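Local coordinates for MHC class I protein (Ginglymostoma cirratum, PDB 6LUP) that probably displays peptides at the cell surface for recognition by T cells, at residues 184-188 and 263-267; 193-199 and 236-242; 202-206 and 255-259. All coordinates share one frame; numbering follows the deposited sequence.

All three contacts lie in the immunoglobulin C1-set domain and illustrate three ways of holding a beta-sandwich together. Contact 2 joins neighbouring strands of one sheet, so a backbone ladder dominates it and it is partly buried. Contact 1, a surface contact, spans the two sheets by packing of side chains, partly on backbone atoms, with no backbone ladder. It shares a sheet with contact 2: the backbones of Thr-185 and Thr-187 hydrogen-bond to those of Val-198 and Ser-196. Contact 3, partly buried like contact 2, ties two loops at one end of the domain by a histidine and a water; its centre is about 19 Å from that of contact 2, yet Phe-202 still packs on Ile-236.

Contact 1: residues 184-188 and 263-267; sequences VTFTS and LVVFY
Val-184 CG2 overlaps Leu-263 CD2 at 3.4 Å, the two side chains reaching past each other from facing strands. The same methyl also meets Val-265 CG1 at 3.8 Å, so it touches two aliphatic side chains of the facing strand. Two residues further along the strand, Phe-186 takes over: its CB packs on Val-265 CG2 at 3.8 Å, and the ring, with CG anti to the backbone N (chi1 -158°), brings CD2 within 3.4 Å of Val-265 O. This is sheet-on-sheet packing in the immunoglobulin beta-sandwich. Strands 184-188 and 263-266 run in roughly the same direction, 25° apart, but belong to different sheets, and their axes come no closer than 7.3 Å; each makes its backbone bonds elsewhere, to strands 194-202 and 250-255 respectively. Phe-186 also touches Cys-197 and Cys-252, the two halves of the domain's disulfide. At the far end the ring of Tyr-267, the C-terminal residue, turns an edge to the other strand, with CE1 3.6 Å from Ser-188 N. The two hydroxyls there stand apart, Ser-188 OG being 3.8 Å from Tyr-267 OH, and Ser-188 OG bonds instead to Asn-192 OD1.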
ATOM      1  N   VAL A 184     -10.282 -16.434 -11.659  1.00 57.69           N
ATOM      2  CA  VAL A 184     -10.430 -15.604 -12.858  1.00 58.63           C
ATOM      3  C   VAL A 184     -11.737 -15.843 -13.619  1.00 59.95           C
ATOM      4  O   VAL A 184     -12.225 -16.972 -13.719  1.00 60.93           O
ATOM      5  CB  VAL A 184      -9.218 -15.724 -13.819  1.00 58.35           C
ATOM      6  CG1 VAL A 184      -7.904 -15.578 -13.062  1.00 56.77           C
ATOM      7  CG2 VAL A 184      -9.251 -17.041 -14.576  1.00 59.69           C
ATOM      8  N   THR A 185     -12.285 -14.755 -14.146  1.00 60.69           N
ATOM      9  CA  THR A 185     -13.493 -14.776 -14.955  1.00 61.97           C
ATOM     10  C   THR A 185     -13.177 -14.134 -16.300  1.00 62.78           C
ATOM     11  O   THR A 185     -12.423 -13.161 -16.367  1.00 61.70           O
ATOM     12  CB  THR A 185     -14.634 -14.017 -14.240  1.00 62.38           C
ATOM     13  OG1 THR A 185     -15.180 -14.845 -13.209  1.00 63.52           O
ATOM     14  CG2 THR A 185     -15.752 -13.632 -15.195  1.00 63.50           C
ATOM     15  N   PHE A 186     -13.742 -14.694 -17.368  1.00 64.32           N
ATOM     16  CA  PHE A 186     -13.618 -14.114 -18.699  1.00 65.72           C
ATOM     17  C   PHE A 186     -14.972 -14.154 -19.405  1.00 67.91           C
ATOM     18  O   PHE A 186     -15.385 -15.191 -19.935  1.00 68.09           O
ATOM     19  CB  PHE A 186     -12.534 -14.841 -19.503  1.00 65.36           C
ATOM     20  CG  PHE A 186     -11.972 -14.040 -20.649  1.00 64.67           C
ATOM     21  CD1 PHE A 186     -11.972 -12.649 -20.621  1.00 63.86           C
ATOM     22  CD2 PHE A 186     -11.410 -14.683 -21.749  1.00 64.64           C
ATOM     23  CE1 PHE A 186     -11.442 -11.918 -21.674  1.00 63.97           C
ATOM     24  CE2 PHE A 186     -10.876 -13.957 -22.803  1.00 64.27           C
ATOM     25  CZ  PHE A 186     -10.890 -12.573 -22.765  1.00 63.92           C
ATOM     26  N   THR A 187     -15.662 -13.016 -19.385  1.00 69.75           N
ATOM     27  CA  THR A 187     -17.038 -12.924 -19.871  1.00 72.56           C
ATOM     28  C   THR A 187     -17.284 -11.666 -20.696  1.00 74.86           C
ATOM     29  O   THR A 187     -16.578 -10.663 -20.551  1.00 74.09           O
ATOM     30  CB  THR A 187     -18.050 -12.919 -18.705  1.00 72.57           C
ATOM     31  OG1 THR A 187     -17.683 -11.911 -17.754  1.00 71.33           O
ATOM     32  CG2 THR A 187     -18.112 -14.275 -18.014  1.00 72.46           C
ATOM     33  N   SER A 188     -18.299 -11.731 -21.558  1.00 77.71           N
ATOM     34  CA  SER A 188     -18.796 -10.550 -22.251  1.00 80.31           C
ATOM     35  C   SER A 188     -19.534  -9.682 -21.245  1.00 81.70           C
ATOM     36  O   SER A 188     -20.257 -10.193 -20.385  1.00 81.72           O
ATOM     37  CB  SER A 188     -19.727 -10.938 -23.405  1.00 82.01           C
ATOM     38  OG  SER A 188     -20.979 -11.405 -22.927  1.00 83.06           O
ATOM     39  N   LEU A 263      -1.963 -19.802 -16.497  1.00 60.12           N
ATOM     40  CA  LEU A 263      -3.387 -20.104 -16.543  1.00 59.97           C
ATOM     41  C   LEU A 263      -4.093 -19.416 -17.717  1.00 60.17           C
ATOM     42  O   LEU A 263      -4.028 -18.193 -17.867  1.00 58.80           O
ATOM     43  CB  LEU A 263      -4.052 -19.766 -15.205  1.00 58.77           C
ATOM     44  CG  LEU A 263      -5.564 -19.968 -15.096  1.00 59.01           C
ATOM     45  CD1 LEU A 263      -5.952 -20.689 -13.819  1.00 59.17           C
ATOM     46  CD2 LEU A 263      -6.277 -18.633 -15.199  1.00 58.27           C
ATOM     47  N   VAL A 264      -4.757 -20.222 -18.543  1.00 61.38           N
ATOM     48  CA  VAL A 264      -5.530 -19.718 -19.680  1.00 61.85           C
ATOM     49  C   VAL A 264      -7.018 -19.990 -19.506  1.00 62.19           C
ATOM     50  O   VAL A 264      -7.411 -21.030 -18.982  1.00 62.36           O
ATOM     51  CB  VAL A 264      -5.044 -20.282 -21.040  1.00 62.93           C
ATOM     52  CG1 VAL A 264      -3.778 -19.574 -21.493  1.00 62.65           C
ATOM     53  CG2 VAL A 264      -4.818 -21.785 -20.978  1.00 64.12           C
ATOM     54  N   VAL A 265      -7.836 -19.039 -19.944  1.00 62.92           N
ATOM     55  CA  VAL A 265      -9.291 -19.164 -19.874  1.00 65.27           C
ATOM     56  C   VAL A 265      -9.933 -18.647 -21.168  1.00 66.25           C
ATOM     57  O   VAL A 265      -9.630 -17.540 -21.619  1.00 65.93           O
ATOM     58  CB  VAL A 265      -9.868 -18.466 -18.611  1.00 64.78           C
ATOM     59  CG1 VAL A 265      -9.224 -17.103 -18.390  1.00 64.57           C
ATOM     60  CG2 VAL A 265     -11.386 -18.353 -18.676  1.00 65.43           C
ATOM     61  N   PHE A 266     -10.802 -19.462 -21.763  1.00 68.67           N
ATOM     62  CA  PHE A 266     -11.486 -19.102 -23.013  1.00 70.60           C
ATOM     63  C   PHE A 266     -12.874 -18.518 -22.750  1.00 73.03           C
ATOM     64  O   PHE A 266     -13.442 -18.725 -21.673  1.00 73.39           O
ATOM     65  CB  PHE A 266     -11.579 -20.314 -23.948  1.00 70.12           C
ATOM     66  CG  PHE A 266     -10.250 -20.941 -24.261  1.00 69.61           C
ATOM     67  CD1 PHE A 266      -9.363 -20.322 -25.139  1.00 69.01           C
ATOM     68  CD2 PHE A 266      -9.879 -22.146 -23.675  1.00 70.14           C
ATOM     69  CE1 PHE A 266      -8.132 -20.892 -25.424  1.00 69.02           C
ATOM     70  CE2 PHE A 266      -8.648 -22.723 -23.958  1.00 70.36           C
ATOM     71  CZ  PHE A 266      -7.774 -22.095 -24.835  1.00 69.87           C
ATOM     72  N   TYR A 267     -13.413 -17.788 -23.729  1.00 76.16           N
ATOM     73  CA  TYR A 267     -14.734 -17.172 -23.584  1.00 79.22           C
ATOM     74  C   TYR A 267     -15.844 -18.196 -23.305  1.00 80.11           C
ATOM     75  O   TYR A 267     -16.207 -19.002 -24.167  1.00 80.50           O
ATOM     76  CB  TYR A 267     -15.092 -16.300 -24.793  1.00 81.91           C
ATOM     77  CG  TYR A 267     -16.539 -15.860 -24.774  1.00 86.34           C
ATOM     78  CD1 TYR A 267     -16.984 -14.901 -23.861  1.00 86.92           C
ATOM     79  CD2 TYR A 267     -17.474 -16.429 -25.643  1.00 88.68           C
ATOM     80  CE1 TYR A 267     -18.311 -14.508 -23.827  1.00 89.05           C
ATOM     81  CE2 TYR A 267     -18.803 -16.043 -25.615  1.00 90.63           C
ATOM     82  CZ  TYR A 267     -19.215 -15.083 -24.706  1.00 90.76           C
ATOM     83  OH  TYR A 267     -20.533 -14.696 -24.676  1.00 93.72           O
TER

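Contact 2: residues 193-199 and 236-242; sequences KQLSCVA and IHRSTEF
Strands 194-199 and 236-241 run antiparallel at 163° with axes 4.5 Å apart, and reciprocal backbone bonds join Leu-195 with Thr-240, Cys-197 with Arg-238 and Ala-199 with Ile-236. The bond from Cys-197 N to Arg-238 O is short, at 2.7 Å, and a seventh, more bent one runs from Phe-242 N to Lys-193 O where the second strand ends. There the side chains take over: Leu-195 CD1 sits almost exactly over the centre of the Phe-242 ring, 3.6 Å from the centroid, a CH-pi contact. Phe-242 reaches it because CG is anti to the backbone N (chi1 -173°), which turns a face of the ring to the leucine methyl. Lys-193 and Gln-194 both oppose Val-189 on the other neighbouring strand, forming a classic beta bulge.

These are the central strands of the four-stranded sheet of the C1-set sandwich, and the two faces differ in chemistry. Leu-195, Cys-197 and Ala-199 turn inward with Ile-236 and Thr-240, and Cys-197 carries the disulfide to Cys-252 of the opposite sheet. Arg-238 starts on this face, but the guanidinium turns off from the facing strand, and NE donates to Val-209 O. Ser-196, Val-198, His-237 and Ser-239 occupy the other face. Val-198 CG2 lies over one face of the His-237 imidazole, 3.6 Å from its centroid and nearer the CE1-NE2 side than the ring centre, while Ser-196 OG approaches Ser-239 CB to 3.6 Å. His-237 ND1 and Ser-196 OG each hydrogen-bond to an aromatic side chain of a second protein chain, presumably the class I light chain, beta-2-microglobulin; the imidazole also meets an aromatic ring there, with planes at about 75°.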
ATOM      1  N   LYS A 193     -20.629  -5.343 -25.495  1.00 92.75           N
ATOM      2  CA  LYS A 193     -19.759  -4.345 -26.109  1.00 92.14           C
ATOM      3  C   LYS A 193     -18.282  -4.664 -25.849  1.00 88.82           C
ATOM      4  O   LYS A 193     -17.444  -4.505 -26.737  1.00 89.35           O
ATOM      5  CB  LYS A 193     -20.121  -2.944 -25.586  1.00 94.95           C
ATOM      6  CG  LYS A 193     -19.281  -1.795 -26.128  1.00 97.58           C
ATOM      7  CD  LYS A 193     -19.909  -0.448 -25.788  1.00 99.94           C
ATOM      8  CE  LYS A 193     -18.929   0.708 -25.973  1.00100.32           C
ATOM      9  NZ  LYS A 193     -17.989   0.863 -24.823  1.00 98.72           N
ATOM     10  N   GLN A 194     -17.973  -5.115 -24.634  1.00 84.62           N
ATOM     11  CA  GLN A 194     -16.588  -5.376 -24.234  1.00 79.64           C
ATOM     12  C   GLN A 194     -16.400  -6.763 -23.628  1.00 76.31           C
ATOM     13  O   GLN A 194     -17.334  -7.348 -23.074  1.00 76.33           O
ATOM     14  CB  GLN A 194     -16.092  -4.300 -23.262  1.00 79.54           C
ATOM     15  CG  GLN A 194     -16.275  -2.880 -23.774  1.00 82.13           C
ATOM     16  CD  GLN A 194     -15.283  -1.901 -23.184  1.00 82.91           C
ATOM     17  OE1 GLN A 194     -14.088  -2.185 -23.091  1.00 82.79           O
ATOM     18  NE2 GLN A 194     -15.772  -0.727 -22.798  1.00 84.16           N
ATOM     19  N   LEU A 195     -15.183  -7.284 -23.753  1.00 73.17           N
ATOM     20  CA  LEU A 195     -14.831  -8.578 -23.184  1.00 70.77           C
ATOM     21  C   LEU A 195     -13.833  -8.357 -22.055  1.00 67.84           C
ATOM     22  O   LEU A 195     -12.752  -7.814 -22.279  1.00 67.58           O
ATOM     23  CB  LEU A 195     -14.235  -9.481 -24.263  1.00 71.59           C
ATOM     24  CG  LEU A 195     -14.482 -10.987 -24.148  1.00 72.83           C
ATOM     25  CD1 LEU A 195     -15.943 -11.328 -24.412  1.00 73.70           C
ATOM     26  CD2 LEU A 195     -13.587 -11.733 -25.124  1.00 72.89           C
ATOM     27  N   SER A 196     -14.200  -8.770 -20.842  1.00 65.26           N
ATOM     28  CA  SER A 196     -13.408  -8.427 -19.661  1.00 62.57           C
ATOM     29  C   SER A 196     -12.854  -9.623 -18.899  1.00 60.55           C
ATOM     30  O   SER A 196     -13.593 -10.522 -18.489  1.00 60.41           O
ATOM     31  CB  SER A 196     -14.209  -7.534 -18.714  1.00 63.03           C
ATOM     32  OG  SER A 196     -13.361  -6.921 -17.759  1.00 62.47           O
ATOM     33  N   CYS A 197     -11.538  -9.610 -18.717  1.00 58.68           N
ATOM     34  CA  CYS A 197     -10.862 -10.594 -17.891  1.00 57.33           C
ATOM     35  C   CYS A 197     -10.620 -10.020 -16.504  1.00 55.52           C
ATOM     36  O   CYS A 197      -9.865  -9.054 -16.343  1.00 53.67           O
ATOM     37  CB  CYS A 197      -9.542 -11.034 -18.518  1.00 57.95           C
ATOM     38  SG  CYS A 197      -8.932 -12.571 -17.800  1.00 58.68           S
ATOM     39  N   VAL A 198     -11.280 -10.615 -15.514  1.00 54.62           N
ATOM     40  CA  VAL A 198     -11.185 -10.164 -14.128  1.00 53.48           C
ATOM     41  C   VAL A 198     -10.591 -11.238 -13.212  1.00 51.95           C
ATOM     42  O   VAL A 198     -11.142 -12.333 -13.070  1.00 52.18           O
ATOM     43  CB  VAL A 198     -12.538  -9.616 -13.590  1.00 54.51           C
ATOM     44  CG1 VAL A 198     -13.711 -10.475 -14.037  1.00 55.60           C
ATOM     45  CG2 VAL A 198     -12.509  -9.467 -12.071  1.00 54.14           C
ATOM     46  N   ALA A 199      -9.446 -10.906 -12.623  1.00 50.28           N
ATOM     47  CA  ALA A 199      -8.793 -11.755 -11.631  1.00 48.80           C
ATOM     48  C   ALA A 199      -8.960 -11.128 -10.261  1.00 47.73           C
ATOM     49  O   ALA A 199      -8.719  -9.933 -10.082  1.00 47.03           O
ATOM     50  CB  ALA A 199      -7.321 -11.936 -11.960  1.00 47.97           C
ATOM     51  N   ILE A 236      -7.785  -7.270 -10.397  1.00 46.44           N
ATOM     52  CA  ILE A 236      -7.484  -6.514 -11.609  1.00 47.08           C
ATOM     53  C   ILE A 236      -8.482  -6.850 -12.714  1.00 48.52           C
ATOM     54  O   ILE A 236      -8.914  -8.000 -12.851  1.00 48.79           O
ATOM     55  CB  ILE A 236      -6.023  -6.732 -12.087  1.00 46.49           C
ATOM     56  CG1 ILE A 236      -5.709  -5.834 -13.294  1.00 46.62           C
ATOM     57  CG2 ILE A 236      -5.739  -8.207 -12.359  1.00 45.88           C
ATOM     58  CD1 ILE A 236      -4.235  -5.724 -13.630  1.00 46.63           C
ATOM     59  N   HIS A 237      -8.854  -5.828 -13.479  1.00 49.57           N
ATOM     60  CA  HIS A 237      -9.727  -5.989 -14.633  1.00 50.77           C
ATOM     61  C   HIS A 237      -8.969  -5.563 -15.877  1.00 51.29           C
ATOM     62  O   HIS A 237      -8.495  -4.428 -15.956  1.00 50.98           O
ATOM     63  CB  HIS A 237     -10.985  -5.127 -14.490  1.00 51.75           C
ATOM     64  CG  HIS A 237     -11.892  -5.545 -13.373  1.00 52.46           C
ATOM     65  ND1 HIS A 237     -13.198  -5.931 -13.583  1.00 53.88           N
ATOM     66  CD2 HIS A 237     -11.687  -5.625 -12.037  1.00 51.93           C
ATOM     67  CE1 HIS A 237     -13.759  -6.232 -12.425  1.00 53.65           C
ATOM     68  NE2 HIS A 237     -12.863  -6.059 -11.471  1.00 52.51           N
ATOM     69  N   ARG A 238      -8.827  -6.477 -16.832  1.00 52.41           N
ATOM     70  CA  ARG A 238      -8.363  -6.109 -18.167  1.00 54.25           C
ATOM     71  C   ARG A 238      -9.429  -6.417 -19.212  1.00 55.85           C
ATOM     72  O   ARG A 238      -9.872  -7.559 -19.349  1.00 55.86           O
ATOM     73  CB  ARG A 238      -7.036  -6.777 -18.534  1.00 53.65           C
ATOM     74  CG  ARG A 238      -6.398  -6.136 -19.758  1.00 54.14           C
ATOM     75  CD  ARG A 238      -5.078  -6.771 -20.162  1.00 53.93           C
ATOM     76  NE  ARG A 238      -3.996  -6.472 -19.228  1.00 53.61           N
ATOM     77  CZ  ARG A 238      -3.349  -5.310 -19.151  1.00 53.84           C
ATOM     78  NH1 ARG A 238      -3.672  -4.299 -19.945  1.00 54.53           N
ATOM     79  NH2 ARG A 238      -2.375  -5.158 -18.267  1.00 53.46           N
ATOM     80  N   SER A 239      -9.832  -5.384 -19.943  1.00 58.19           N
ATOM     81  CA  SER A 239     -10.897  -5.505 -20.934  1.00 60.93           C
ATOM     82  C   SER A 239     -10.515  -4.912 -22.286  1.00 63.12           C
ATOM     83  O   SER A 239      -9.756  -3.940 -22.370  1.00 62.72           O
ATOM     84  CB  SER A 239     -12.181  -4.849 -20.423  1.00 61.04           C
ATOM     85  OG  SER A 239     -11.953  -3.490 -20.095  1.00 61.64           O
ATOM     86  N   THR A 240     -11.057  -5.513 -23.339  1.00 66.20           N
ATOM     87  CA  THR A 240     -10.842  -5.039 -24.697  1.00 69.42           C
ATOM     88  C   THR A 240     -12.174  -4.860 -25.422  1.00 72.37           C
ATOM     89  O   THR A 240     -13.210  -5.352 -24.963  1.00 71.16           O
ATOM     90  CB  THR A 240      -9.916  -5.987 -25.493  1.00 69.48           C
ATOM     91  OG1 THR A 240      -9.458  -5.322 -26.676  1.00 71.06           O
ATOM     92  CG2 THR A 240     -10.630  -7.292 -25.872  1.00 68.73           C
ATOM     93  N   GLU A 241     -12.129  -4.147 -26.548  1.00 77.21           N
ATOM     94  CA  GLU A 241     -13.297  -3.949 -27.403  1.00 81.59           C
ATOM     95  C   GLU A 241     -13.754  -5.260 -28.041  1.00 81.72           C
ATOM     96  O   GLU A 241     -12.936  -6.124 -28.370  1.00 81.03           O
ATOM     97  CB  GLU A 241     -13.011  -2.895 -28.475  1.00 85.77           C
ATOM     98  CG  GLU A 241     -12.967  -1.465 -27.948  1.00 89.67           C
ATOM     99  CD  GLU A 241     -14.345  -0.849 -27.744  1.00 93.15           C
ATOM    100  OE1 GLU A 241     -14.453   0.392 -27.852  1.00 95.63           O
ATOM    101  OE2 GLU A 241     -15.323  -1.586 -27.479  1.00 94.46           O
ATOM    102  N   PHE A 242     -15.054  -5.448 -28.228  1.00 83.43           N
ATOM    103  CA  PHE A 242     -15.587  -6.756 -28.673  1.00 83.98           C
ATOM    104  C   PHE A 242     -16.672  -6.859 -29.809  1.00 84.55           C
ATOM    105  O   PHE A 242     -17.488  -5.971 -29.935  1.00 84.92           O
ATOM    106  CB  PHE A 242     -16.136  -7.362 -27.376  1.00 83.43           C
ATOM    107  CG  PHE A 242     -16.584  -8.761 -27.489  1.00 83.62           C
ATOM    108  CD1 PHE A 242     -15.778  -9.696 -28.047  1.00 83.50           C
ATOM    109  CD2 PHE A 242     -17.817  -9.120 -27.050  1.00 84.32           C
ATOM    110  CE1 PHE A 242     -16.205 -10.977 -28.186  1.00 85.08           C
ATOM    111  CE2 PHE A 242     -18.253 -10.403 -27.168  1.00 85.50           C
ATOM    112  CZ  PHE A 242     -17.442 -11.340 -27.728  1.00 85.64           C
TER

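Contact 3: residues 202-206 and 255-259; sequences FYPHS and DHDGL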
ATOM      1  N   PHE A 202      -6.309 -12.701  -5.247  1.00 43.76           N
ATOM      2  CA  PHE A 202      -4.922 -13.160  -5.323  1.00 42.67           C
ATOM      3  C   PHE A 202      -3.969 -12.410  -4.400  1.00 41.65           C
ATOM      4  O   PHE A 202      -4.184 -11.240  -4.074  1.00 40.95           O
ATOM      5  CB  PHE A 202      -4.400 -13.157  -6.767  1.00 42.35           C
ATOM      6  CG  PHE A 202      -4.456 -11.816  -7.449  1.00 42.19           C
ATOM      7  CD1 PHE A 202      -3.405 -10.908  -7.329  1.00 41.67           C
ATOM      8  CD2 PHE A 202      -5.545 -11.471  -8.252  1.00 42.62           C
ATOM      9  CE1 PHE A 202      -3.449  -9.678  -7.975  1.00 41.63           C
ATOM     10  CE2 PHE A 202      -5.594 -10.243  -8.902  1.00 42.14           C
ATOM     11  CZ  PHE A 202      -4.546  -9.344  -8.761  1.00 41.77           C
ATOM     12  N   TYR A 203      -2.924 -13.113  -3.973  1.00 41.71           N
ATOM     13  CA  TYR A 203      -1.855 -12.557  -3.145  1.00 41.19           C
ATOM     14  C   TYR A 203      -0.555 -13.280  -3.501  1.00 41.38           C
ATOM     15  O   TYR A 203      -0.555 -14.508  -3.619  1.00 42.18           O
ATOM     16  CB  TYR A 203      -2.164 -12.722  -1.646  1.00 41.03           C
ATOM     17  CG  TYR A 203      -0.990 -12.354  -0.777  1.00 40.42           C
ATOM     18  CD1 TYR A 203       0.030 -13.276  -0.528  1.00 40.43           C
ATOM     19  CD2 TYR A 203      -0.875 -11.072  -0.245  1.00 39.74           C
ATOM     20  CE1 TYR A 203       1.129 -12.934   0.234  1.00 40.32           C
ATOM     21  CE2 TYR A 203       0.218 -10.722   0.525  1.00 39.45           C
ATOM     22  CZ  TYR A 203       1.216 -11.653   0.758  1.00 39.89           C
ATOM     23  OH  TYR A 203       2.302 -11.304   1.518  1.00 39.81           O
ATOM     24  N   PRO A 204       0.565 -12.539  -3.651  1.00 41.04           N
ATOM     25  CA  PRO A 204       0.745 -11.090  -3.507  1.00 40.63           C
ATOM     26  C   PRO A 204       0.232 -10.301  -4.717  1.00 41.08           C
ATOM     27  O   PRO A 204      -0.301 -10.893  -5.653  1.00 41.45           O
ATOM     28  CB  PRO A 204       2.262 -10.941  -3.356  1.00 40.29           C
ATOM     29  CG  PRO A 204       2.827 -12.094  -4.107  1.00 40.83           C
ATOM     30  CD  PRO A 204       1.845 -13.220  -3.943  1.00 41.31           C
ATOM     31  N   HIS A 205       0.401  -8.981  -4.688  1.00 41.36           N
ATOM     32  CA  HIS A 205      -0.244  -8.077  -5.646  1.00 42.23           C
ATOM     33  C   HIS A 205       0.254  -8.227  -7.088  1.00 43.03           C
ATOM     34  O   HIS A 205      -0.516  -8.042  -8.035  1.00 43.19           O
ATOM     35  CB  HIS A 205      -0.088  -6.621  -5.191  1.00 42.08           C
ATOM     36  CG  HIS A 205       1.207  -5.997  -5.603  1.00 42.52           C
ATOM     37  ND1 HIS A 205       1.313  -5.154  -6.689  1.00 43.32           N
ATOM     38  CD2 HIS A 205       2.457  -6.118  -5.096  1.00 42.34           C
ATOM     39  CE1 HIS A 205       2.571  -4.774  -6.827  1.00 43.36           C
ATOM     40  NE2 HIS A 205       3.285  -5.344  -5.872  1.00 42.97           N
ATOM     41  N   SER A 206       1.536  -8.556  -7.232  1.00 43.73           N
ATOM     42  CA  SER A 206       2.206  -8.641  -8.532  1.00 45.21           C
ATOM     43  C   SER A 206       1.545  -9.675  -9.449  1.00 45.89           C
ATOM     44  O   SER A 206       1.356 -10.827  -9.055  1.00 46.06           O
ATOM     45  CB  SER A 206       3.683  -8.978  -8.320  1.00 46.06           C
ATOM     46  OG  SER A 206       4.456  -8.673  -9.464  1.00 47.86           O
ATOM     47  N   ASP A 255      -0.474 -14.845 -15.303  1.00 56.75           N
ATOM     48  CA  ASP A 255       0.721 -15.260 -14.573  1.00 56.94           C
ATOM     49  C   ASP A 255       0.745 -14.664 -13.174  1.00 55.77           C
ATOM     50  O   ASP A 255       0.720 -13.444 -12.996  1.00 54.66           O
ATOM     51  CB  ASP A 255       1.993 -14.886 -15.331  1.00 58.63           C
ATOM     52  CG  ASP A 255       2.342 -15.892 -16.404  1.00 60.98           C
ATOM     53  OD1 ASP A 255       2.875 -16.970 -16.057  1.00 62.24           O
ATOM     54  OD2 ASP A 255       2.085 -15.602 -17.592  1.00 61.58           O
ATOM     55  N   HIS A 256       0.784 -15.551 -12.189  1.00 56.04           N
ATOM     56  CA  HIS A 256       0.823 -15.201 -10.780  1.00 55.06           C
ATOM     57  C   HIS A 256       1.612 -16.306 -10.099  1.00 56.02           C
ATOM     58  O   HIS A 256       1.438 -17.484 -10.421  1.00 57.09           O
ATOM     59  CB  HIS A 256      -0.602 -15.124 -10.220  1.00 54.37           C
ATOM     60  CG  HIS A 256      -0.674 -14.736  -8.774  1.00 53.48           C
ATOM     61  ND1 HIS A 256      -0.720 -13.422  -8.357  1.00 52.39           N
ATOM     62  CD2 HIS A 256      -0.728 -15.488  -7.650  1.00 53.01           C
ATOM     63  CE1 HIS A 256      -0.787 -13.385  -7.038  1.00 51.25           C
ATOM     64  NE2 HIS A 256      -0.794 -14.624  -6.585  1.00 51.96           N
ATOM     65  N   ASP A 257       2.485 -15.938  -9.170  1.00 56.12           N
ATOM     66  CA  ASP A 257       3.333 -16.934  -8.513  1.00 57.18           C
ATOM     67  C   ASP A 257       2.574 -17.813  -7.502  1.00 56.70           C
ATOM     68  O   ASP A 257       3.162 -18.648  -6.815  1.00 56.99           O
ATOM     69  CB  ASP A 257       4.588 -16.288  -7.914  1.00 57.37           C
ATOM     70  CG  ASP A 257       4.277 -15.305  -6.814  1.00 57.01           C
ATOM     71  OD1 ASP A 257       3.172 -15.380  -6.232  1.00 57.62           O
ATOM     72  OD2 ASP A 257       5.145 -14.451  -6.531  1.00 56.63           O
ATOM     73  N   GLY A 258       1.261 -17.615  -7.432  1.00 56.08           N
ATOM     74  CA  GLY A 258       0.373 -18.527  -6.729  1.00 56.92           C
ATOM     75  C   GLY A 258      -0.187 -19.581  -7.670  1.00 58.31           C
ATOM     76  O   GLY A 258      -0.852 -20.519  -7.231  1.00 59.17           O
ATOM     77  N   LEU A 259       0.079 -19.428  -8.966  1.00 58.45           N
ATOM     78  CA  LEU A 259      -0.391 -20.382  -9.970  1.00 59.35           C
ATOM     79  C   LEU A 259       0.637 -21.475 -10.234  1.00 61.11           C
ATOM     80  O   LEU A 259       0.304 -22.663 -10.222  1.00 62.76           O
ATOM     81  CB  LEU A 259      -0.770 -19.668 -11.271  1.00 58.83           C
ATOM     82  CG  LEU A 259      -1.975 -18.729 -11.198  1.00 58.01           C
ATOM     83  CD1 LEU A 259      -1.993 -17.791 -12.395  1.00 57.33           C
ATOM     84  CD2 LEU A 259      -3.282 -19.507 -11.093  1.00 57.96           C
TER
HETATM   85  O   HOH W   1       2.497 -12.897  -7.710  1.00 34.58           O
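His-256 points its imidazole across to the facing loop, with CG anti to the backbone N (chi1 -179°), and meets Phe-202, whose CG is tucked between its own backbone N and carbonyl carbon (chi1 58°). These rotations bring Phe-202 CB over one face of the imidazole, 4.0 Å from its centroid in a CH-pi contact, while the two rings meet obliquely. His-256 NE2 donates to Tyr-203 O at 3.0 Å; the acceptor lies near the ring plane, yet the donor stands well above the carbonyl plane. That carbonyl belongs to the cis peptide preceding Pro-204. Asp-257 OD1 meets the pyrrolidine from the opposite direction, 3.4 Å from Pro-204 CD. Over the opposite face of the imidazole from Phe-202 sits a water that donates to Ser-206 O at 2.7 Å and weakly accepts from Asp-257 N. His-256, four residues after Cys-252, is the histidine of the C1-set signature. Its loop follows strand 250-255, whereas 202-206 joins strands 194-202 and 208-213; Phe-202 packs inward on Tyr-234 and Val-226, and His-205 N bonds to Asp-29, in the turn between strands 21-27 and 30-36 of the eight-stranded platform sheet.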